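Local coordinates for periplasmic binding protein (Thermotoga lettingae TMO, PDB 4RY8), which binds the sugar 5-methylthioribose and probably delivers it, as a periplasmic solute-binding protein, to a membrane transporter, at residues 42-47 / 322-327; 187-192 / 213-218; 196-201 / 223-228; 232-237 / 297-302; 259-264 / 313-318. One frame throughout, in Å; residues are numbered along the deposited sequence.

Contact 1. Residues 42-47 / 322-327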
# COMPACT_ATOMS: atom_id res chain seq x y z
N ARG C 42 28.16 6.97 17.08
CA ARG C 42 29.55 7.40 16.83
C ARG C 42 29.60 8.78 16.21
O ARG C 42 30.46 9.61 16.56
CB ARG C 42 30.27 6.43 15.87
CG ARG C 42 31.72 6.11 16.22
CD ARG C 42 31.87 4.63 16.53
NE ARG C 42 31.42 3.84 15.38
CZ ARG C 42 30.85 2.63 15.44
NH1 ARG C 42 30.64 2.00 16.59
NH2 ARG C 42 30.47 2.05 14.31
N GLU C 43 28.71 9.02 15.25
CA GLU C 43 28.66 10.28 14.53
C GLU C 43 28.22 11.49 15.35
O GLU C 43 28.70 12.60 15.11
CB GLU C 43 27.83 10.11 13.26
CG GLU C 43 28.63 9.52 12.10
CD GLU C 43 27.75 9.08 10.95
OE1 GLU C 43 26.76 9.80 10.66
OE2 GLU C 43 28.04 8.02 10.34
N LEU C 44 27.33 11.29 16.32
CA LEU C 44 26.87 12.40 17.17
C LEU C 44 27.84 12.65 18.32
O LEU C 44 27.86 13.75 18.91
CB LEU C 44 25.48 12.13 17.73
CG LEU C 44 24.45 11.81 16.65
CD1 LEU C 44 23.20 11.25 17.30
CD2 LEU C 44 24.14 13.01 15.77
N GLY C 45 28.65 11.63 18.62
CA GLY C 45 29.55 11.67 19.75
C GLY C 45 28.83 11.30 21.03
O GLY C 45 29.36 11.51 22.11
N VAL C 46 27.63 10.75 20.91
CA VAL C 46 26.85 10.35 22.10
C VAL C 46 27.16 8.93 22.51
O VAL C 46 27.71 8.14 21.74
CB VAL C 46 25.30 10.46 21.91
CG1 VAL C 46 24.87 11.88 21.61
CG2 VAL C 46 24.78 9.46 20.88
N THR C 47 26.73 8.60 23.73
CA THR C 47 26.95 7.29 24.32
C THR C 47 25.70 6.44 24.14
O THR C 47 24.61 6.82 24.58
CB THR C 47 27.27 7.44 25.82
OG1 THR C 47 28.46 8.23 25.95
CG2 THR C 47 27.49 6.11 26.49
N ALA C 322 24.71 19.63 11.53
CA ALA C 322 25.88 20.48 11.79
C ALA C 322 26.83 19.80 12.78
O ALA C 322 28.03 19.79 12.59
CB ALA C 322 25.46 21.84 12.32
N LEU C 323 26.27 19.23 13.84
CA LEU C 323 27.04 18.49 14.83
C LEU C 323 27.82 17.30 14.24
O LEU C 323 28.99 17.13 14.55
CB LEU C 323 26.10 17.99 15.93
CG LEU C 323 26.66 17.13 17.04
CD1 LEU C 323 27.92 17.72 17.65
CD2 LEU C 323 25.58 16.94 18.09
N THR C 324 27.18 16.50 13.39
CA THR C 324 27.88 15.42 12.67
C THR C 324 28.98 15.94 11.72
O THR C 324 29.90 15.20 11.38
CB THR C 324 26.91 14.50 11.87
OG1 THR C 324 26.25 15.26 10.86
CG2 THR C 324 25.85 13.82 12.78
N GLU C 325 28.90 17.21 11.29
CA GLU C 325 29.98 17.84 10.51
C GLU C 325 31.22 17.98 11.38
O GLU C 325 32.32 17.59 10.98
CB GLU C 325 29.59 19.22 9.97
CG GLU C 325 28.30 19.28 9.16
CD GLU C 325 28.32 18.39 7.93
OE1 GLU C 325 29.40 18.21 7.33
OE2 GLU C 325 27.24 17.89 7.55
N LYS C 326 31.05 18.55 12.58
CA LYS C 326 32.17 18.80 13.50
C LYS C 326 32.89 17.53 13.99
O LYS C 326 34.08 17.58 14.28
CB LYS C 326 31.70 19.63 14.71
N ASN C 327 32.17 16.41 14.09
CA ASN C 327 32.77 15.13 14.50
C ASN C 327 33.32 14.38 13.31
O ASN C 327 33.43 14.93 12.21
CB ASN C 327 31.75 14.23 15.22
CG ASN C 327 31.03 14.94 16.36
OD1 ASN C 327 31.47 15.98 16.85
ND2 ASN C 327 29.89 14.39 16.77

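Contact 2. Residues 187-192 / 213-218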
# COMPACT_ATOMS: atom_id res chain seq x y z
N ARG C 187 10.33 -27.24 10.10
CA ARG C 187 8.88 -27.10 9.90
C ARG C 187 8.51 -27.18 8.43
O ARG C 187 7.52 -27.78 8.09
CB ARG C 187 8.39 -25.76 10.47
CG ARG C 187 8.43 -25.62 11.98
CD ARG C 187 8.56 -24.13 12.37
NE ARG C 187 7.92 -23.91 13.66
CZ ARG C 187 8.41 -24.31 14.84
NH1 ARG C 187 9.58 -24.93 14.93
NH2 ARG C 187 7.71 -24.08 15.95
N MET C 188 9.29 -26.52 7.58
CA MET C 188 8.98 -26.49 6.17
C MET C 188 9.07 -27.90 5.56
O MET C 188 8.20 -28.23 4.73
CB MET C 188 9.84 -25.46 5.44
CG MET C 188 9.52 -25.30 3.97
SD MET C 188 7.99 -24.46 3.55
CE MET C 188 7.87 -24.84 1.81
N GLU C 189 10.05 -28.71 5.99
CA GLU C 189 10.19 -30.12 5.55
C GLU C 189 8.90 -30.87 5.80
O GLU C 189 8.40 -31.57 4.90
CB GLU C 189 11.28 -30.86 6.31
CG GLU C 189 12.73 -30.52 6.00
CD GLU C 189 13.67 -31.05 7.08
OE1 GLU C 189 13.36 -32.09 7.73
OE2 GLU C 189 14.71 -30.42 7.31
N ALA C 190 8.36 -30.69 7.01
CA ALA C 190 7.09 -31.36 7.39
C ALA C 190 5.89 -30.80 6.64
O ALA C 190 5.03 -31.58 6.20
CB ALA C 190 6.85 -31.29 8.91
N ALA C 191 5.81 -29.47 6.49
CA ALA C 191 4.72 -28.79 5.76
C ALA C 191 4.61 -29.21 4.28
O ALA C 191 3.50 -29.37 3.78
CB ALA C 191 4.85 -27.27 5.87
N MET C 192 5.74 -29.40 3.60
CA MET C 192 5.74 -29.87 2.23
C MET C 192 5.19 -31.29 2.12
O MET C 192 4.53 -31.63 1.12
CB MET C 192 7.17 -29.82 1.62
CG MET C 192 7.72 -28.44 1.36
SD MET C 192 9.31 -28.44 0.43
CE MET C 192 10.45 -28.89 1.69
N VAL C 213 13.52 -21.63 2.21
CA VAL C 213 14.28 -21.82 0.97
C VAL C 213 15.26 -22.96 1.08
O VAL C 213 15.41 -23.74 0.13
CB VAL C 213 15.03 -20.52 0.59
CG1 VAL C 213 15.96 -20.72 -0.60
CG2 VAL C 213 14.02 -19.42 0.29
N ARG C 214 15.97 -23.07 2.21
CA ARG C 214 16.90 -24.15 2.39
C ARG C 214 16.17 -25.50 2.43
O ARG C 214 16.64 -26.45 1.88
CB ARG C 214 17.72 -23.95 3.65
CG ARG C 214 18.58 -22.73 3.66
CD ARG C 214 19.27 -22.58 4.98
NE ARG C 214 20.01 -21.33 4.97
CZ ARG C 214 20.09 -20.47 5.98
NH1 ARG C 214 19.45 -20.68 7.14
NH2 ARG C 214 20.80 -19.36 5.81
N ALA C 215 15.01 -25.55 3.07
CA ALA C 215 14.20 -26.76 3.06
C ALA C 215 13.85 -27.19 1.63
O ALA C 215 14.00 -28.36 1.26
CB ALA C 215 12.93 -26.55 3.88
N ILE C 216 13.40 -26.22 0.84
CA ILE C 216 13.05 -26.41 -0.57
C ILE C 216 14.25 -26.92 -1.40
O ILE C 216 14.13 -27.87 -2.20
CB ILE C 216 12.48 -25.11 -1.20
CG1 ILE C 216 11.09 -24.86 -0.63
CG2 ILE C 216 12.40 -25.23 -2.72
CD1 ILE C 216 10.64 -23.44 -0.72
N MET C 217 15.40 -26.32 -1.20
CA MET C 217 16.54 -26.68 -2.02
C MET C 217 17.04 -28.07 -1.61
O MET C 217 17.38 -28.88 -2.46
CB MET C 217 17.61 -25.62 -1.94
CG MET C 217 17.14 -24.30 -2.55
SD MET C 217 18.42 -23.03 -2.58
CE MET C 217 19.02 -23.02 -0.90
N GLN C 218 17.04 -28.37 -0.31
CA GLN C 218 17.51 -29.66 0.14
C GLN C 218 16.62 -30.76 -0.44
O GLN C 218 17.12 -31.80 -0.84
CB GLN C 218 17.52 -29.74 1.66
CG GLN C 218 17.88 -31.14 2.15
CD GLN C 218 17.95 -31.26 3.64
OE1 GLN C 218 18.20 -30.29 4.34
NE2 GLN C 218 17.73 -32.47 4.14

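Contact 3. Residues 196-201 / 223-228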
# COMPACT_ATOMS: atom_id res chain seq x y z
N PRO C 196 1.19 -31.49 -0.16
CA PRO C 196 1.96 -31.61 -1.40
C PRO C 196 1.42 -30.72 -2.51
O PRO C 196 2.11 -30.48 -3.49
CB PRO C 196 1.83 -33.10 -1.77
CG PRO C 196 0.63 -33.61 -1.02
CD PRO C 196 0.42 -32.71 0.17
N GLU C 197 0.21 -30.19 -2.35
CA GLU C 197 -0.36 -29.29 -3.33
C GLU C 197 0.24 -27.86 -3.22
O GLU C 197 -0.00 -27.04 -4.09
CB GLU C 197 -1.91 -29.27 -3.23
CG GLU C 197 -2.49 -28.37 -2.13
CD GLU C 197 -2.54 -29.01 -0.73
OE1 GLU C 197 -1.89 -30.06 -0.49
OE2 GLU C 197 -3.25 -28.43 0.13
N ALA C 198 1.02 -27.58 -2.17
CA ALA C 198 1.47 -26.23 -1.92
C ALA C 198 2.49 -25.88 -3.01
O ALA C 198 3.28 -26.73 -3.39
CB ALA C 198 2.07 -26.11 -0.53
N ASN C 199 2.42 -24.67 -3.55
CA ASN C 199 3.39 -24.23 -4.58
C ASN C 199 3.94 -22.80 -4.37
O ASN C 199 4.66 -22.26 -5.21
CB ASN C 199 2.78 -24.35 -5.98
CG ASN C 199 1.51 -23.51 -6.15
OD1 ASN C 199 1.01 -22.89 -5.20
ND2 ASN C 199 0.95 -23.53 -7.33
N ALA C 200 3.61 -22.17 -3.25
CA ALA C 200 4.22 -20.87 -2.94
C ALA C 200 4.46 -20.75 -1.47
O ALA C 200 3.75 -21.34 -0.67
CB ALA C 200 3.35 -19.72 -3.42
N VAL C 201 5.46 -19.94 -1.11
CA VAL C 201 5.72 -19.56 0.28
C VAL C 201 5.70 -18.05 0.44
O VAL C 201 6.32 -17.31 -0.32
CB VAL C 201 7.08 -20.10 0.77
CG1 VAL C 201 7.35 -19.65 2.22
CG2 VAL C 201 7.15 -21.59 0.59
N ASP C 223 11.96 -25.93 -8.33
CA ASP C 223 11.11 -25.53 -9.45
C ASP C 223 9.62 -25.73 -9.21
O ASP C 223 8.82 -25.33 -10.03
CB ASP C 223 11.58 -26.18 -10.77
CG ASP C 223 11.25 -27.66 -10.87
OD1 ASP C 223 10.74 -28.25 -9.90
OD2 ASP C 223 11.51 -28.23 -11.94
N GLN C 224 9.25 -26.34 -8.08
CA GLN C 224 7.86 -26.51 -7.67
C GLN C 224 7.38 -25.40 -6.72
O GLN C 224 6.21 -25.37 -6.32
CB GLN C 224 7.67 -27.84 -6.95
CG GLN C 224 8.14 -29.06 -7.73
CD GLN C 224 8.04 -30.35 -6.93
OE1 GLN C 224 7.21 -30.47 -6.02
NE2 GLN C 224 8.89 -31.32 -7.25
N PHE C 225 8.29 -24.49 -6.36
CA PHE C 225 7.99 -23.43 -5.41
C PHE C 225 8.47 -22.06 -5.86
O PHE C 225 9.44 -21.92 -6.62
CB PHE C 225 8.64 -23.75 -4.07
CG PHE C 225 7.85 -24.72 -3.24
CD1 PHE C 225 6.79 -24.27 -2.46
CD2 PHE C 225 8.16 -26.07 -3.23
CE1 PHE C 225 6.05 -25.14 -1.69
CE2 PHE C 225 7.39 -26.95 -2.45
CZ PHE C 225 6.35 -26.49 -1.70
N LYS C 226 7.76 -21.05 -5.37
CA LYS C 226 8.21 -19.67 -5.48
C LYS C 226 8.06 -19.05 -4.11
O LYS C 226 7.05 -19.24 -3.47
CB LYS C 226 7.40 -18.94 -6.55
CG LYS C 226 7.79 -19.34 -7.96
CD LYS C 226 7.40 -18.24 -8.93
CE LYS C 226 7.44 -18.72 -10.37
NZ LYS C 226 7.13 -17.57 -11.27
N VAL C 227 9.10 -18.37 -3.64
CA VAL C 227 9.13 -17.84 -2.29
C VAL C 227 9.14 -16.33 -2.31
O VAL C 227 9.89 -15.74 -3.05
CB VAL C 227 10.34 -18.36 -1.49
CG1 VAL C 227 10.24 -17.88 -0.02
CG2 VAL C 227 10.40 -19.88 -1.57
N TYR C 228 8.27 -15.74 -1.50
CA TYR C 228 8.09 -14.30 -1.34
C TYR C 228 8.37 -14.00 0.13
O TYR C 228 7.85 -14.69 1.01
CB TYR C 228 6.64 -13.88 -1.73
CG TYR C 228 6.36 -14.23 -3.20
CD1 TYR C 228 6.08 -15.54 -3.59
CD2 TYR C 228 6.44 -13.27 -4.20
CE1 TYR C 228 5.86 -15.88 -4.92
CE2 TYR C 228 6.23 -13.62 -5.53
CZ TYR C 228 5.95 -14.91 -5.88
OH TYR C 228 5.75 -15.26 -7.17

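Contact 4. Residues 232-237 / 297-302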
# COMPACT_ATOMS: atom_id res chain seq x y z
N VAL C 232 15.62 -7.47 3.42
CA VAL C 232 16.73 -7.71 2.50
C VAL C 232 18.04 -7.46 3.27
O VAL C 232 18.14 -6.53 4.12
CB VAL C 232 16.56 -6.88 1.22
CG1 VAL C 232 16.59 -5.39 1.53
CG2 VAL C 232 17.59 -7.28 0.16
N THR C 233 19.00 -8.35 3.03
CA THR C 233 20.36 -8.21 3.55
C THR C 233 21.28 -8.78 2.46
O THR C 233 20.80 -9.33 1.47
CB THR C 233 20.61 -9.01 4.84
OG1 THR C 233 20.51 -10.41 4.56
CG2 THR C 233 19.61 -8.65 5.94
N THR C 234 22.60 -8.67 2.66
CA THR C 234 23.54 -9.32 1.75
C THR C 234 23.37 -10.85 1.77
O THR C 234 23.34 -11.48 0.71
CB THR C 234 24.98 -8.91 2.07
OG1 THR C 234 25.11 -7.52 1.76
CG2 THR C 234 25.98 -9.72 1.28
N GLU C 235 23.18 -11.42 2.95
CA GLU C 235 22.85 -12.85 3.04
C GLU C 235 21.64 -13.21 2.18
O GLU C 235 21.67 -14.18 1.42
CB GLU C 235 22.61 -13.26 4.50
CG GLU C 235 23.90 -13.44 5.27
CD GLU C 235 23.69 -13.61 6.76
OE1 GLU C 235 22.51 -13.76 7.22
OE2 GLU C 235 24.71 -13.59 7.46
N ASP C 236 20.55 -12.45 2.32
CA ASP C 236 19.38 -12.63 1.49
C ASP C 236 19.67 -12.54 0.01
O ASP C 236 19.31 -13.43 -0.77
CB ASP C 236 18.36 -11.57 1.85
CG ASP C 236 17.81 -11.75 3.28
OD1 ASP C 236 18.06 -12.82 3.86
OD2 ASP C 236 17.17 -10.81 3.80
N ILE C 237 20.30 -11.44 -0.38
CA ILE C 237 20.78 -11.29 -1.79
C ILE C 237 21.52 -12.52 -2.33
O ILE C 237 21.18 -13.05 -3.43
CB ILE C 237 21.62 -10.01 -1.91
CG1 ILE C 237 20.69 -8.78 -1.78
CG2 ILE C 237 22.41 -9.99 -3.23
CD1 ILE C 237 21.40 -7.46 -1.47
N THR C 297 25.17 -8.26 -5.84
CA THR C 297 25.63 -9.31 -4.93
C THR C 297 25.64 -8.91 -3.44
O THR C 297 25.89 -9.75 -2.58
CB THR C 297 27.08 -9.70 -5.24
OG1 THR C 297 27.94 -8.73 -4.64
CG2 THR C 297 27.34 -9.76 -6.72
N ASN C 298 25.39 -7.64 -3.13
CA ASN C 298 25.42 -7.19 -1.74
C ASN C 298 24.62 -5.88 -1.54
O ASN C 298 24.20 -5.24 -2.50
CB ASN C 298 26.86 -7.07 -1.22
CG ASN C 298 27.65 -5.95 -1.90
OD1 ASN C 298 27.09 -4.92 -2.26
ND2 ASN C 298 28.94 -6.14 -2.01
N MET C 299 24.36 -5.52 -0.28
CA MET C 299 23.61 -4.31 0.02
C MET C 299 24.24 -3.02 -0.55
O MET C 299 23.53 -2.09 -0.93
CB MET C 299 23.39 -4.17 1.52
CG MET C 299 22.34 -5.11 2.08
SD MET C 299 20.68 -4.76 1.49
CE MET C 299 20.34 -3.18 2.26
N ASP C 300 25.56 -2.97 -0.65
CA ASP C 300 26.19 -1.78 -1.20
C ASP C 300 25.66 -1.53 -2.61
O ASP C 300 25.17 -0.46 -2.93
CB ASP C 300 27.71 -1.95 -1.22
CG ASP C 300 28.29 -2.05 0.18
OD1 ASP C 300 27.94 -1.19 1.02
OD2 ASP C 300 29.08 -2.99 0.45
N GLU C 301 25.76 -2.58 -3.42
CA GLU C 301 25.30 -2.59 -4.80
C GLU C 301 23.82 -2.44 -4.97
O GLU C 301 23.34 -1.96 -5.97
CB GLU C 301 25.79 -3.88 -5.49
CG GLU C 301 27.31 -3.87 -5.74
CD GLU C 301 27.91 -5.25 -5.94
OE1 GLU C 301 27.16 -6.26 -6.04
OE2 GLU C 301 29.15 -5.34 -5.95
N LEU C 302 23.04 -2.84 -3.99
CA LEU C 302 21.63 -2.75 -4.20
C LEU C 302 21.14 -1.32 -4.02
O LEU C 302 20.24 -0.86 -4.72
CB LEU C 302 20.90 -3.67 -3.25
CG LEU C 302 19.43 -3.38 -3.25
CD1 LEU C 302 18.71 -3.60 -4.56
CD2 LEU C 302 18.81 -4.29 -2.19

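Contact 5. Residues 259-264 / 313-318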
# COMPACT_ATOMS: atom_id res chain seq x y z
N GLY C 259 18.32 1.72 11.74
CA GLY C 259 19.00 1.80 13.01
C GLY C 259 19.64 3.16 13.27
O GLY C 259 19.53 3.67 14.36
N ARG C 260 20.32 3.72 12.27
CA ARG C 260 20.74 5.09 12.34
C ARG C 260 19.58 6.02 12.68
O ARG C 260 19.67 6.81 13.61
CB ARG C 260 21.44 5.53 11.03
CG ARG C 260 22.80 4.88 10.85
CD ARG C 260 23.40 5.11 9.48
NE ARG C 260 23.67 6.51 9.26
CZ ARG C 260 24.73 7.17 9.70
NH1 ARG C 260 25.68 6.56 10.41
NH2 ARG C 260 24.86 8.47 9.41
N LEU C 261 18.48 5.91 11.94
CA LEU C 261 17.30 6.73 12.19
C LEU C 261 16.85 6.68 13.68
O LEU C 261 16.49 7.69 14.29
CB LEU C 261 16.13 6.30 11.27
CG LEU C 261 14.77 6.94 11.59
CD1 LEU C 261 14.85 8.47 11.60
CD2 LEU C 261 13.69 6.49 10.62
N ALA C 262 16.86 5.48 14.24
CA ALA C 262 16.36 5.33 15.61
C ALA C 262 17.20 6.12 16.58
O ALA C 262 16.66 6.72 17.51
CB ALA C 262 16.28 3.86 16.01
N VAL C 263 18.53 6.16 16.35
CA VAL C 263 19.40 6.90 17.25
C VAL C 263 19.23 8.39 17.04
O VAL C 263 19.16 9.14 18.03
CB VAL C 263 20.87 6.46 17.09
CG1 VAL C 263 21.84 7.43 17.76
CG2 VAL C 263 21.01 5.05 17.66
N ARG C 264 19.14 8.80 15.77
CA ARG C 264 18.93 10.21 15.41
C ARG C 264 17.71 10.75 16.04
O ARG C 264 17.73 11.87 16.49
CB ARG C 264 18.74 10.41 13.91
CG ARG C 264 19.98 10.79 13.19
CD ARG C 264 19.69 11.64 11.96
NE ARG C 264 18.70 11.08 11.03
CZ ARG C 264 18.85 9.97 10.32
NH1 ARG C 264 19.94 9.21 10.43
NH2 ARG C 264 17.91 9.63 9.47
N ASN C 313 16.38 10.67 4.44
CA ASN C 313 16.56 12.02 4.95
C ASN C 313 15.58 12.45 6.05
O ASN C 313 15.23 13.63 6.12
CB ASN C 313 16.50 13.02 3.79
N LEU C 314 15.14 11.52 6.90
CA LEU C 314 14.26 11.84 8.02
C LEU C 314 15.03 12.30 9.27
O LEU C 314 16.05 11.74 9.61
CB LEU C 314 13.46 10.59 8.44
CG LEU C 314 12.36 10.12 7.49
CD1 LEU C 314 11.95 8.71 7.87
CD2 LEU C 314 11.18 11.07 7.55
N VAL C 315 14.50 13.31 9.95
CA VAL C 315 15.00 13.78 11.24
C VAL C 315 16.45 14.25 11.21
O VAL C 315 17.33 13.66 11.85
CB VAL C 315 14.82 12.73 12.36
CG1 VAL C 315 15.16 13.34 13.71
CG2 VAL C 315 13.39 12.23 12.37
N TRP C 316 16.69 15.33 10.48
CA TRP C 316 18.00 15.95 10.40
C TRP C 316 17.91 17.44 10.75
O TRP C 316 18.25 18.30 9.91
CB TRP C 316 18.57 15.78 8.99
CG TRP C 316 19.07 14.39 8.64
CD1 TRP C 316 18.43 13.46 7.88
CD2 TRP C 316 20.32 13.82 9.01
NE1 TRP C 316 19.20 12.33 7.77
CE2 TRP C 316 20.36 12.52 8.46
CE3 TRP C 316 21.40 14.27 9.77
CZ2 TRP C 316 21.45 11.68 8.63
CZ3 TRP C 316 22.49 13.43 9.94
CH2 TRP C 316 22.50 12.14 9.38
N PRO C 317 17.47 17.78 11.98
CA PRO C 317 17.42 19.20 12.34
C PRO C 317 18.77 19.87 12.10
O PRO C 317 19.81 19.19 12.08
CB PRO C 317 17.07 19.20 13.84
CG PRO C 317 16.97 17.77 14.26
CD PRO C 317 16.89 16.92 13.03
N GLU C 318 18.77 21.18 11.92
CA GLU C 318 19.99 21.84 11.49
C GLU C 318 21.15 21.56 12.43
O GLU C 318 22.26 21.23 11.98
CB GLU C 318 19.78 23.36 11.39
CG GLU C 318 18.81 23.78 10.31
CD GLU C 318 19.15 23.19 8.96
OE1 GLU C 318 18.21 22.92 8.19
OE2 GLU C 318 20.36 23.00 8.67

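Contact 1. Residues 42-47 / 322-327
The C-terminal end of helix 28-44 meets the last turn of helix 318-326, with Leu44 and Thr324 bringing their CA atoms to within 5.5 Å. Asn327, the last residue of 322-327, supplies the polar link: its ND2 donates to Glu43 O at 2.7 Å, with an N-H...O angle of 154°. The donor comes in above the plane of that carbonyl, 37° out of it, and ND2 of Asn327 also lies 3.0 Å from Leu44 O. Asparagine suits this place because a short side chain ending in an NH2 can reach carbonyls near a helix C-terminus, where the following turn no longer supplies a full set of backbone donors. CG of Asn327 stands anti to its own carbonyl carbon (chi1 -52°), which carries the amide across to the first helix.

Beside this bond the packing is apolar. Leu44 and Thr324 lie side by side and point the same way, and methyl CD2 of Leu44 touches CG2 of Thr324 at 3.5 Å. The hydroxyl of Thr324 turns to Lys321 O of its own helix, while methyl CG2, anti to the carbonyl carbon, meets Leu44. Gly45 leaves the helix with positive phi, a conformation that glycine adopts easily, and turns the chain into strand 47-52. Leu44 also packs on Val263 and Ala267 of helix 255-270, while Phe10 in the N-terminal loop touches Val46 and Leu323.

Contact 2. Residues 187-192 / 213-218
Apolar packing joins Met188 and Met192 of helix 180-194 to Ala215 and Ile216 of helix 206-219; the axes of segments 187-192 and 213-218 come within 8.8 Å and cross at -56°. Ala215 marks the close point. Its CB sits 3.6 Å from CB of Met188, and CG of Met188 is equally near; a single methyl lets the two backbones approach here, with the CA atoms of Glu189 and Ala215 5.8 Å apart.

The flexible thioether chains pack alongside. Met188 holds CG anti to its backbone N (chi1 -177°) and then bends at chi2, which brings its CE to CD1 of Ile216 at 4.0 Å. Met192 crosses Ile216 at about a right angle, its SD 4.1 Å from CG1 of Ile216.

Contacts with polar groups are few. CE of Met192 lies 3.6 Å from Ala215 O, and the aliphatic CG of Glu189 lies 4.5 Å from CB of Ala215.

No hydrogen bond spans the two segments, which are joined by van der Waals and hydrophobic packing. Unbranched methionines can adapt to the small alanine and the branched isoleucine, a chemistry that suits the buried layer between helices and the sheet beneath, where Ile216 also meets Val227.

Contact 3. Residues 196-201 / 223-228
Strands 200-203 and 226-230 are the parallel neighbours of a beta-alpha-beta unit, in which Val201 pairs with Val227. Val201 is gripped through both backbone polar atoms: its N donates to Lys226 O at 2.9 Å, and its O accepts from Tyr228 N at 2.8 Å. Both bonds are nearly straight, each with an angle of 165° at the hydrogen. One step earlier the pairing is looser, for Lys226 N reaches Asn199 O only in a weak bond of 3.3 Å.

Helix 206-219 makes the crossover between the strands and covers the face carrying Val201 and Val227. On that face the two valines lie side by side, with CB of Val201 3.9 Å from CG1 of Val227; beta-branched residues suit both the extended backbone and this close lateral packing. With CG of Phe225 anti to the carbonyl carbon (chi1 -81°), its ring lies alongside residues 198-201, where CD1 of Phe225 is 4.1 Å from CG2 of Val201 and CZ 3.5 Å from Ala198 O. The methyl of Ala198 also lies near the ring, CB 4.3 Å from CE1 of Phe225.

Tyr228 presents its ring edge to Val201 O, with CD1 3.7 Å from that oxygen. Its hydroxyl is hydrogen-bonded to Asp132, and the OD1 of Asn199 accepts from Asn138 N on strand 137-142.

Contact 4. Residues 232-237 / 297-302
Thr234 and Met299 make the one hydrogen bond between these segments: the backbone N of Met299 donates to Thr234 OG1 at 3.0 Å with an angle of 168°. Met299 opens helix 299-305, whose first-turn N-H groups have no preceding turn to bond to, so a threonine hydroxyl from the neighbouring helix satisfies one of them. The other branch of Thr234, methyl CG2, packs beside CB of Asn298 at 3.7 Å.

Ile237, one turn on from Thr234, faces the backbone of the other segment. CG2 of Ile237 lies 3.4 Å from C of Thr297, and CD1 of Ile237 3.6 Å from C of Asn298. Met299 bends at both chi2 and chi3, which brings its SD within 4.1 Å of both Val232 CG1 and Ile237 CD1. Val232 meets Leu302 tip to tip through CG2 and CD2, closing the apolar layer.

Both segments are helix N-termini, each with its own N-cap. Thr233 caps helix 234-240 by accepting from Asp236 N; Asn298 caps helix 299-305, its OD1 taking the N-H of Glu301 nearly straight, at 174°. Both residues are short and carry an acceptor oxygen that can curl back onto the helix start.

Outside these caps, Glu301 OE1 accepts from both N and OG1 of Thr297 and so holds the approach to the second helix. Thr233 rests on Asp206 and on Ser28 of helix 28-44, its side chain about 9 Å from the bound 5-methylthioribose, and Val232 packs on Thr250 of strand 247-252.

Contact 5. Residues 259-264 / 313-318
Arg264 reaches from helix 255-270 to the loop before helix 318-326, where it binds Leu314 O firmly and Val315 O weakly. Leu314 O is held side-on by two nitrogens, accepting from Arg264 NH2 at 2.8 Å and from Arg264 NE at 3.1 Å, and lies in the guanidinium plane, at its edge. NE of Arg264 makes a second, weak bond to Val315 O at 3.0 Å, bent to 126°. NH1 of Arg264 is hydrogen-bonded elsewhere in the structure. Arginine suits a loop whose carbonyls lack regular partners, because it offers several N-H groups in one plane.

Stacking helps to hold the plane as well. The guanidinium lies flat on Trp316, with centres 3.9 Å apart and planes at 11°, while CD of Arg264 sits over the six-membered ring in a CH-pi contact, 3.5 Å from its centroid. A bend at chi3 (-52°) folds the arginine onto the broad indole face.

CD2 of Leu261 meets CD1 of Leu314 at 3.9 Å, and CD1 of Leu261 lies near CG2 of Val315.

Arg260 NH2 forms a salt bridge to Glu43 OE1, and its NH1 a hydrogen bond to Ser39 OG, both on helix 28-44; Leu320 and Lys321 of helix 318-326 touch Arg264 and Trp316 respectively.

Overall arrangement
From the N terminus, segment 42-47 opens first, and contact 1 closes its long loop only at the C terminus; the other four contacts are nested within it. Contacts 2 and 3 cross, 187-192 and 196-201 being followed by 213-218 and 223-228, and they touch where helices 180-194 and 206-219 pack on the sheet. In series with both, 232-237 begins contact 4. Segment 259-264 opens contact 5 before 297-302 closes contact 4, and 313-318 then closes contact 5, so these two cross, without touching. The Glu43-Arg260 salt bridge between contacts 1 and 5 joins helices 28-44 and 255-270, while 313-318 and 322-327 lay the C-terminal end over them, across the chain's centre from contacts 2 and 3.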